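Local atomic coordinates of peptidase M28 (PDB entry 3IIB), a protein that probably works as a zinc-dependent carboxypeptidase or dipeptidase, trimming short peptides, and is likely to be active as a homodimer. Residues 46-51 against 234-239; 134-139 against 148-153; 170-175 against 201-206. All coordinates share one frame; numbering follows the deposited sequence.

In the fold
Contact 1 joins segments far apart in sequence: helix 42-57 and strand 220-242 enclose, along the chain, everything that forms contacts 2 and 3. It lies on the opposite side of the chain's centre from that pair, 32 to 33 Å away between centres. Contacts 2 and 3 come one after the other, helix 145-163 leading into strand 168-172, and touch, their centres 10 Å apart and tied by the salt bridge from Arg172 to Asp135. Strand 220-242 belongs to the same branched sheet as strands 131-134, 168-172 and 198-201, so one continuous sheet connects the two regions. Some zinc-binding residues come near: the side chain of His257 is about 10 Å from that of Ser235 in contact 1, and His402 about 8 Å from Gly175 in contact 3.

Contact 1: residues 46-51 against 234-239; sequences VAVDWA and TSYNVI
Tyr236 presents the flat group that meets the helix: Val48 approaches its ring obliquely, while Lys65 of strand 62-84 makes a cation-pi interaction with the same ring. The helix's own flat group, the indole of Trp50, has Ala47 O at its edge and in its plane; it packs among residues of helix 22-33, where its NE1 bonds to Ser29 OG. The arrangement is helix-on-sheet packing of an alpha/beta fold, helix 42-57 lying over strand 220-242. The two short segments run roughly parallel, 27° apart in direction, with their axes 9.0 Å from each other at closest approach.

No hydrogen bond crosses this layer; methyl groups do the work. Val48 touches the strand with both branches. Its CG1, set anti to the backbone N (chi1 164°), lies 4.0 Å from Val238 CG2, and its CG2 is 4.0 Å from Tyr236 O. Ser235 marks the polar border of the patch, its OG bonded to Asp44 OD1 of helix 42-57, one turn before Val48. At the other end, where Leu299 of strand 293-300 also covers Ala51, Ala51 CB rests 3.9 Å from Val238 CG1.

Contact 2: residues 134-139 against 148-153; sequences IDAKTE and GQTASG
Two first torsions bring the hydroxyls of Thr138 and Thr150 together. In Thr150, chi1 of 58° puts OG1 between its backbone N and carbonyl carbon; in Thr138, chi1 of -59° swings OG1 beside its own N. The oxygens meet at 2.7 Å, Thr138 OG1 to Thr150 OG1, in a hydrogen bond that either could donate. Thr150 OG1 also has a weak bond to Gly146 O, one turn back.

The same rotation of Thr150 turns its methyl to the loop, where CG2 lies 3.5 Å from Lys137 O and 4.0 Å from Ala136 CB. Further along, Ile134 CD1 sits 3.9 Å from Gly153 O. Gly153 lies at the kink in the helix, its N bonding instead to Thr150 O at 3.0 Å, and a side chain there would point at Ile134. An alanine in place of Thr150 removes both branches, which would probably leave the Thr138 hydroxyl without this mate and open a gap beneath Lys137 O and Ala136.

The contact folds the loop after strand 131-134 onto helix 145-163, the first half of a beta-alpha-beta crossover that returns in the parallel neighbour, strand 168-172. Ile174 packs on both threonines. The hydroxyl pair is the one hydrogen bond between the two segments; the rest is methyls against methyls and carbonyls.

Contact 3: residues 170-175 against 201-206; sequences IIRSIG and ISNPDA
Ser173 and Ile201 form the tight part of this contact, where two parallel strand ends meet. Ile201 N bonds to Ile171 O at 2.8 Å, and Ile201 O is gripped twice by Ser173. The backbone N of Ser173 lies 3.0 Å from Ile201 O, nearly in line with that carbonyl, whereas Ser173 OG is 2.7 Å from Ile201 O and well above the carbonyl plane. Ser173 OG also bonds to His183 N.

Arg172 continues the close fit. Its chain starts extended and bends at chi3 (-70°), which lays the guanidinium against the first turn of helix 203-213. Ala206 CB sits over the centre of one face, 3.4 Å from Arg172 CZ. At the edge, Arg172 NH1 donates to a lone pair of Asn203 OD1 at 2.9 Å, almost straight at 164°, although the two planar groups are turned 39° apart.

Toward Gly175 the fit is looser: Asn203 ND2 stays 3.5 Å from Gly175 O, and a water links that oxygen with Asn203 OD1.

Ser202 caps the helix, its OG accepting from Asp205 N at 3.2 Å. Arg172 NH2 also forms a salt bridge with Asp207, which, with Asp135, probably helps to neutralise the buried charge. Strand 168-172 lies between strands 131-134 and 198-201, with helix 145-163 packing on Ile171 and Ile174, helix 203-213 covering Ile170 and Arg172, and Pro204 touching Asp409 of the second subunit.

Contact 1: residues 46-51 against 234-239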
loop_
_atom_site.group_PDB
_atom_site.type_symbol
_atom_site.label_atom_id
_atom_site.label_comp_id
_atom_site.label_asym_id
_atom_site.label_seq_id
_atom_site.Cartn_x
_atom_site.Cartn_y
_atom_site.Cartn_z
ATOM N N VAL A 46 -19.895 17.028 -9.425
ATOM C CA VAL A 46 -18.948 16.709 -10.528
ATOM C C VAL A 46 -19.186 15.322 -11.103
ATOM O O VAL A 46 -19.231 15.180 -12.325
ATOM C CB VAL A 46 -17.465 16.936 -10.125
ATOM C CG1 VAL A 46 -16.488 16.547 -11.248
ATOM C CG2 VAL A 46 -17.260 18.442 -9.648
ATOM N N ALA A 47 -19.392 14.325 -10.239
ATOM C CA ALA A 47 -19.631 12.953 -10.685
ATOM C C ALA A 47 -20.981 12.836 -11.397
ATOM O O ALA A 47 -21.096 12.191 -12.454
ATOM C CB ALA A 47 -19.545 11.987 -9.507
ATOM N N VAL A 48 -22.016 13.499 -10.842
ATOM C CA VAL A 48 -23.333 13.484 -11.484
ATOM C C VAL A 48 -23.250 14.108 -12.898
ATOM O O VAL A 48 -23.802 13.538 -13.858
ATOM C CB VAL A 48 -24.416 14.169 -10.563
ATOM C CG1 VAL A 48 -25.677 14.523 -11.360
ATOM C CG2 VAL A 48 -24.677 13.294 -9.327
ATOM N N ASP A 49 -22.591 15.265 -13.013
ATOM C CA ASP A 49 -22.527 15.969 -14.278
ATOM C C ASP A 49 -21.725 15.094 -15.264
ATOM O O ASP A 49 -22.092 14.950 -16.434
ATOM C CB ASP A 49 -21.918 17.347 -14.107
ATOM C CG ASP A 49 -22.875 18.321 -13.424
ATOM O OD1 ASP A 49 -24.073 18.013 -13.378
ATOM O OD2 ASP A 49 -22.413 19.353 -12.917
ATOM N N TRP A 50 -20.694 14.432 -14.750
ATOM C CA TRP A 50 -19.859 13.562 -15.591
ATOM C C TRP A 50 -20.708 12.416 -16.150
ATOM O O TRP A 50 -20.592 12.081 -17.319
ATOM C CB TRP A 50 -18.660 13.028 -14.808
ATOM C CG TRP A 50 -17.978 11.864 -15.500
ATOM C CD1 TRP A 50 -16.926 11.936 -16.351
ATOM C CD2 TRP A 50 -18.331 10.485 -15.400
ATOM N NE1 TRP A 50 -16.596 10.680 -16.805
ATOM C CE2 TRP A 50 -17.433 9.765 -16.212
ATOM C CE3 TRP A 50 -19.296 9.771 -14.654
ATOM C CZ2 TRP A 50 -17.496 8.375 -16.349
ATOM C CZ3 TRP A 50 -19.362 8.377 -14.798
ATOM C CH2 TRP A 50 -18.461 7.694 -15.646
ATOM N N ALA A 51 -21.542 11.841 -15.302
ATOM C CA ALA A 51 -22.331 10.643 -15.653
ATOM C C ALA A 51 -23.414 11.002 -16.643
ATOM O O ALA A 51 -23.614 10.315 -17.631
ATOM C CB ALA A 51 -22.913 10.016 -14.371
ATOM N N THR A 234 -28.720 17.898 -1.739
ATOM C CA THR A 234 -29.272 17.026 -2.786
ATOM C C THR A 234 -28.143 16.413 -3.615
ATOM O O THR A 234 -27.257 17.126 -4.076
ATOM C CB THR A 234 -30.168 17.846 -3.727
ATOM O OG1 THR A 234 -31.195 18.494 -2.945
ATOM C CG2 THR A 234 -30.785 16.969 -4.805
ATOM N N SER A 235 -28.205 15.093 -3.791
ATOM C CA SER A 235 -27.431 14.392 -4.807
ATOM C C SER A 235 -28.501 13.803 -5.745
ATOM O O SER A 235 -29.688 14.141 -5.650
ATOM C CB SER A 235 -26.545 13.304 -4.173
ATOM O OG SER A 235 -25.669 12.706 -5.138
ATOM N N TYR A 236 -28.090 12.944 -6.656
ATOM C CA TYR A 236 -28.976 12.411 -7.665
ATOM C C TYR A 236 -28.624 10.983 -8.052
ATOM O O TYR A 236 -27.433 10.659 -8.213
ATOM C CB TYR A 236 -28.910 13.244 -8.944
ATOM C CG TYR A 236 -29.366 14.663 -8.727
ATOM C CD1 TYR A 236 -28.477 15.634 -8.294
ATOM C CD2 TYR A 236 -30.687 15.017 -8.917
ATOM C CE1 TYR A 236 -28.920 16.930 -8.051
ATOM C CE2 TYR A 236 -31.122 16.288 -8.687
ATOM C CZ TYR A 236 -30.234 17.232 -8.244
ATOM O OH TYR A 236 -30.650 18.508 -8.028
ATOM N N ASN A 237 -29.671 10.169 -8.183
ATOM C CA ASN A 237 -29.614 8.914 -8.950
ATOM C C ASN A 237 -29.582 9.311 -10.416
ATOM O O ASN A 237 -30.398 10.133 -10.862
ATOM C CB ASN A 237 -30.843 8.052 -8.651
ATOM C CG ASN A 237 -30.862 7.495 -7.227
ATOM O OD1 ASN A 237 -29.815 7.251 -6.620
ATOM N ND2 ASN A 237 -32.068 7.245 -6.714
ATOM N N VAL A 238 -28.632 8.760 -11.171
ATOM C CA VAL A 238 -28.475 9.086 -12.574
ATOM C C VAL A 238 -28.904 7.879 -13.373
ATOM O O VAL A 238 -28.451 6.737 -13.090
ATOM C CB VAL A 238 -27.016 9.475 -12.893
ATOM C CG1 VAL A 238 -26.772 9.652 -14.420
ATOM C CG2 VAL A 238 -26.607 10.723 -12.114
ATOM N N ILE A 239 -29.792 8.111 -14.347
ATOM C CA ILE A 239 -30.485 7.014 -14.995
ATOM C C ILE A 239 -30.329 7.134 -16.512
ATOM O O ILE A 239 -30.453 8.248 -17.097
ATOM C CB ILE A 239 -31.950 6.977 -14.586
ATOM C CG1 ILE A 239 -32.074 6.709 -13.054
ATOM C CG2 ILE A 239 -32.713 5.920 -15.454
ATOM C CD1 ILE A 239 -33.473 6.923 -12.469
#

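Contact 2: residues 134-139 against 148-153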
loop_
_atom_site.group_PDB
_atom_site.type_symbol
_atom_site.label_atom_id
_atom_site.label_comp_id
_atom_site.label_asym_id
_atom_site.label_seq_id
_atom_site.Cartn_x
_atom_site.Cartn_y
_atom_site.Cartn_z
ATOM N N ILE A 134 -10.561 -2.135 18.933
ATOM C CA ILE A 134 -11.060 -3.392 18.425
ATOM C C ILE A 134 -10.058 -3.916 17.412
ATOM O O ILE A 134 -9.749 -3.224 16.429
ATOM C CB ILE A 134 -12.438 -3.248 17.710
ATOM C CG1 ILE A 134 -13.527 -2.750 18.663
ATOM C CG2 ILE A 134 -12.821 -4.622 17.007
ATOM C CD1 ILE A 134 -14.928 -2.461 18.016
ATOM N N ASP A 135 -9.531 -5.119 17.668
ATOM C CA ASP A 135 -8.439 -5.670 16.891
ATOM C C ASP A 135 -8.853 -6.731 15.854
ATOM O O ASP A 135 -7.981 -7.308 15.195
ATOM C CB ASP A 135 -7.392 -6.270 17.821
ATOM C CG ASP A 135 -6.147 -6.746 17.084
ATOM O OD1 ASP A 135 -5.567 -5.982 16.276
ATOM O OD2 ASP A 135 -5.733 -7.895 17.347
ATOM N N ALA A 136 -10.146 -6.975 15.673
ATOM C CA ALA A 136 -10.564 -8.090 14.825
ATOM C C ALA A 136 -9.951 -8.030 13.421
ATOM O O ALA A 136 -10.091 -7.054 12.743
ATOM C CB ALA A 136 -12.084 -8.136 14.697
ATOM N N LYS A 137 -9.337 -9.128 12.996
ATOM C CA LYS A 137 -8.764 -9.273 11.672
ATOM C C LYS A 137 -9.825 -9.808 10.738
ATOM O O LYS A 137 -10.630 -10.639 11.138
ATOM C CB LYS A 137 -7.596 -10.269 11.704
ATOM C CG LYS A 137 -6.377 -9.749 12.429
ATOM C CD LYS A 137 -5.229 -10.771 12.395
ATOM C CE LYS A 137 -4.007 -10.262 13.121
ATOM N NZ LYS A 137 -2.976 -11.339 13.260
ATOM N N THR A 138 -9.808 -9.329 9.503
ATOM C CA THR A 138 -10.792 -9.717 8.496
ATOM C C THR A 138 -10.213 -10.832 7.632
ATOM O O THR A 138 -9.159 -10.667 7.035
ATOM C CB THR A 138 -11.140 -8.501 7.643
ATOM O OG1 THR A 138 -11.666 -7.467 8.503
ATOM C CG2 THR A 138 -12.186 -8.823 6.556
ATOM N N GLU A 139 -10.872 -11.982 7.614
ATOM C CA GLU A 139 -10.465 -13.119 6.782
ATOM C C GLU A 139 -10.700 -12.816 5.320
ATOM O O GLU A 139 -11.655 -12.151 4.963
ATOM C CB GLU A 139 -11.258 -14.375 7.151
ATOM C CG GLU A 139 -10.950 -14.904 8.561
ATOM C CD GLU A 139 -11.826 -16.118 8.928
ATOM O OE1 GLU A 139 -12.576 -16.607 8.051
ATOM O OE2 GLU A 139 -11.779 -16.567 10.095
ATOM N N GLY A 148 -18.053 -9.352 6.257
ATOM C CA GLY A 148 -19.367 -9.457 6.895
ATOM C C GLY A 148 -19.262 -9.725 8.395
ATOM O O GLY A 148 -20.097 -9.283 9.172
ATOM N N GLN A 149 -18.229 -10.441 8.806
ATOM C CA GLN A 149 -18.063 -10.769 10.215
ATOM C C GLN A 149 -17.444 -9.620 11.018
ATOM O O GLN A 149 -17.737 -9.473 12.216
ATOM C CB GLN A 149 -17.242 -12.046 10.386
ATOM C CG GLN A 149 -18.041 -13.321 10.068
ATOM C CD GLN A 149 -19.207 -13.545 11.023
ATOM O OE1 GLN A 149 -20.365 -13.602 10.603
ATOM N NE2 GLN A 149 -18.906 -13.649 12.318
ATOM N N THR A 150 -16.612 -8.787 10.381
ATOM C CA THR A 150 -15.888 -7.736 11.141
ATOM C C THR A 150 -16.368 -6.303 10.936
ATOM O O THR A 150 -16.067 -5.417 11.769
ATOM C CB THR A 150 -14.389 -7.785 10.809
ATOM O OG1 THR A 150 -14.220 -7.604 9.397
ATOM C CG2 THR A 150 -13.800 -9.161 11.277
ATOM N N ALA A 151 -17.140 -6.084 9.884
ATOM C CA ALA A 151 -17.548 -4.728 9.514
ATOM C C ALA A 151 -18.301 -3.987 10.611
ATOM O O ALA A 151 -18.177 -2.750 10.742
ATOM C CB ALA A 151 -18.330 -4.724 8.194
ATOM N N SER A 152 -19.055 -4.727 11.440
ATOM C CA SER A 152 -19.843 -4.082 12.497
ATOM C C SER A 152 -18.980 -3.378 13.538
ATOM O O SER A 152 -19.420 -2.393 14.121
ATOM C CB SER A 152 -20.833 -5.074 13.119
ATOM O OG SER A 152 -20.139 -6.145 13.732
ATOM N N GLY A 153 -17.733 -3.827 13.712
ATOM C CA GLY A 153 -16.770 -3.098 14.540
ATOM C C GLY A 153 -16.636 -1.655 14.096
ATOM O O GLY A 153 -16.514 -0.752 14.930
#

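Contact 3: residues 170-175 against 201-206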
loop_
_atom_site.group_PDB
_atom_site.type_symbol
_atom_site.label_atom_id
_atom_site.label_comp_id
_atom_site.label_asym_id
_atom_site.label_seq_id
_atom_site.Cartn_x
_atom_site.Cartn_y
_atom_site.Cartn_z
ATOM N N ILE A 170 -10.301 3.361 18.360
ATOM C CA ILE A 170 -9.572 2.998 17.156
ATOM C C ILE A 170 -9.885 1.560 16.827
ATOM O O ILE A 170 -10.011 0.731 17.728
ATOM C CB ILE A 170 -8.026 3.177 17.277
ATOM C CG1 ILE A 170 -7.491 2.560 18.556
ATOM C CG2 ILE A 170 -7.631 4.711 17.184
ATOM C CD1 ILE A 170 -5.912 2.299 18.551
ATOM N N ILE A 171 -9.960 1.263 15.533
ATOM C CA ILE A 171 -10.134 -0.109 15.091
ATOM C C ILE A 171 -9.012 -0.543 14.142
ATOM O O ILE A 171 -8.451 0.262 13.385
ATOM C CB ILE A 171 -11.526 -0.361 14.422
ATOM C CG1 ILE A 171 -11.656 0.314 13.041
ATOM C CG2 ILE A 171 -12.661 -0.036 15.412
ATOM C CD1 ILE A 171 -12.961 -0.088 12.291
ATOM N N ARG A 172 -8.686 -1.825 14.176
ATOM C CA ARG A 172 -7.976 -2.411 13.061
ATOM C C ARG A 172 -8.851 -2.299 11.826
ATOM O O ARG A 172 -10.002 -2.747 11.815
ATOM C CB ARG A 172 -7.663 -3.889 13.297
ATOM C CG ARG A 172 -6.972 -4.597 12.104
ATOM C CD ARG A 172 -6.786 -6.099 12.373
ATOM N NE ARG A 172 -5.788 -6.359 13.403
ATOM C CZ ARG A 172 -4.483 -6.512 13.173
ATOM N NH1 ARG A 172 -3.984 -6.463 11.914
ATOM N NH2 ARG A 172 -3.663 -6.742 14.193
ATOM N N SER A 173 -8.281 -1.692 10.788
ATOM C CA SER A 173 -8.966 -1.512 9.513
ATOM C C SER A 173 -9.647 -2.786 9.085
ATOM O O SER A 173 -9.075 -3.894 9.213
ATOM C CB SER A 173 -7.984 -1.083 8.437
ATOM O OG SER A 173 -7.673 0.309 8.550
ATOM N N ILE A 174 -10.870 -2.623 8.557
ATOM C CA ILE A 174 -11.662 -3.738 8.090
ATOM C C ILE A 174 -11.176 -4.078 6.678
ATOM O O ILE A 174 -11.792 -3.722 5.668
ATOM C CB ILE A 174 -13.195 -3.474 8.143
ATOM C CG1 ILE A 174 -13.609 -2.873 9.490
ATOM C CG2 ILE A 174 -13.945 -4.797 7.822
ATOM C CD1 ILE A 174 -13.243 -3.743 10.717
ATOM N N GLY A 175 -10.033 -4.759 6.635
ATOM C CA GLY A 175 -9.303 -4.967 5.378
ATOM C C GLY A 175 -8.536 -6.235 5.483
ATOM O O GLY A 175 -8.204 -6.672 6.586
ATOM N N ILE A 201 -7.000 2.291 12.014
ATOM C CA ILE A 201 -5.565 2.293 11.812
ATOM C C ILE A 201 -5.218 1.168 10.861
ATOM O O ILE A 201 -6.028 0.251 10.646
ATOM C CB ILE A 201 -4.758 2.206 13.116
ATOM C CG1 ILE A 201 -4.938 0.831 13.815
ATOM C CG2 ILE A 201 -5.099 3.374 14.030
ATOM C CD1 ILE A 201 -4.246 0.707 15.197
ATOM N N SER A 202 -4.057 1.295 10.214
ATOM C CA SER A 202 -3.644 0.295 9.243
ATOM C C SER A 202 -3.450 -1.017 9.949
ATOM O O SER A 202 -3.191 -1.067 11.145
ATOM C CB SER A 202 -2.353 0.670 8.496
ATOM O OG SER A 202 -1.190 0.555 9.301
ATOM N N ASN A 203 -3.555 -2.089 9.179
ATOM C CA ASN A 203 -3.261 -3.417 9.691
ATOM C C ASN A 203 -1.865 -3.573 10.331
ATOM O O ASN A 203 -1.788 -4.076 11.444
ATOM C CB ASN A 203 -3.570 -4.442 8.601
ATOM C CG ASN A 203 -5.015 -4.906 8.666
ATOM O OD1 ASN A 203 -5.384 -5.687 9.544
ATOM N ND2 ASN A 203 -5.865 -4.324 7.825
ATOM N N PRO A 204 -0.776 -3.056 9.691
ATOM C CA PRO A 204 0.544 -3.124 10.352
ATOM C C PRO A 204 0.566 -2.350 11.680
ATOM O O PRO A 204 1.201 -2.759 12.632
ATOM C CB PRO A 204 1.482 -2.519 9.304
ATOM C CG PRO A 204 0.798 -2.883 7.975
ATOM C CD PRO A 204 -0.652 -2.635 8.281
ATOM N N ASP A 205 -0.160 -1.231 11.748
ATOM C CA ASP A 205 -0.197 -0.473 12.993
ATOM C C ASP A 205 -0.921 -1.237 14.136
ATOM O O ASP A 205 -0.540 -1.173 15.296
ATOM C CB ASP A 205 -0.859 0.893 12.744
ATOM C CG ASP A 205 0.031 1.824 11.984
ATOM O OD1 ASP A 205 1.170 2.059 12.454
ATOM O OD2 ASP A 205 -0.421 2.320 10.922
ATOM N N ALA A 206 -1.959 -1.978 13.790
ATOM C CA ALA A 206 -2.692 -2.784 14.757
ATOM C C ALA A 206 -1.770 -3.939 15.223
ATOM O O ALA A 206 -1.723 -4.248 16.421
ATOM C CB ALA A 206 -3.964 -3.319 14.124
HETATM O O HOH W 1 -7.295 -7.829 8.898
#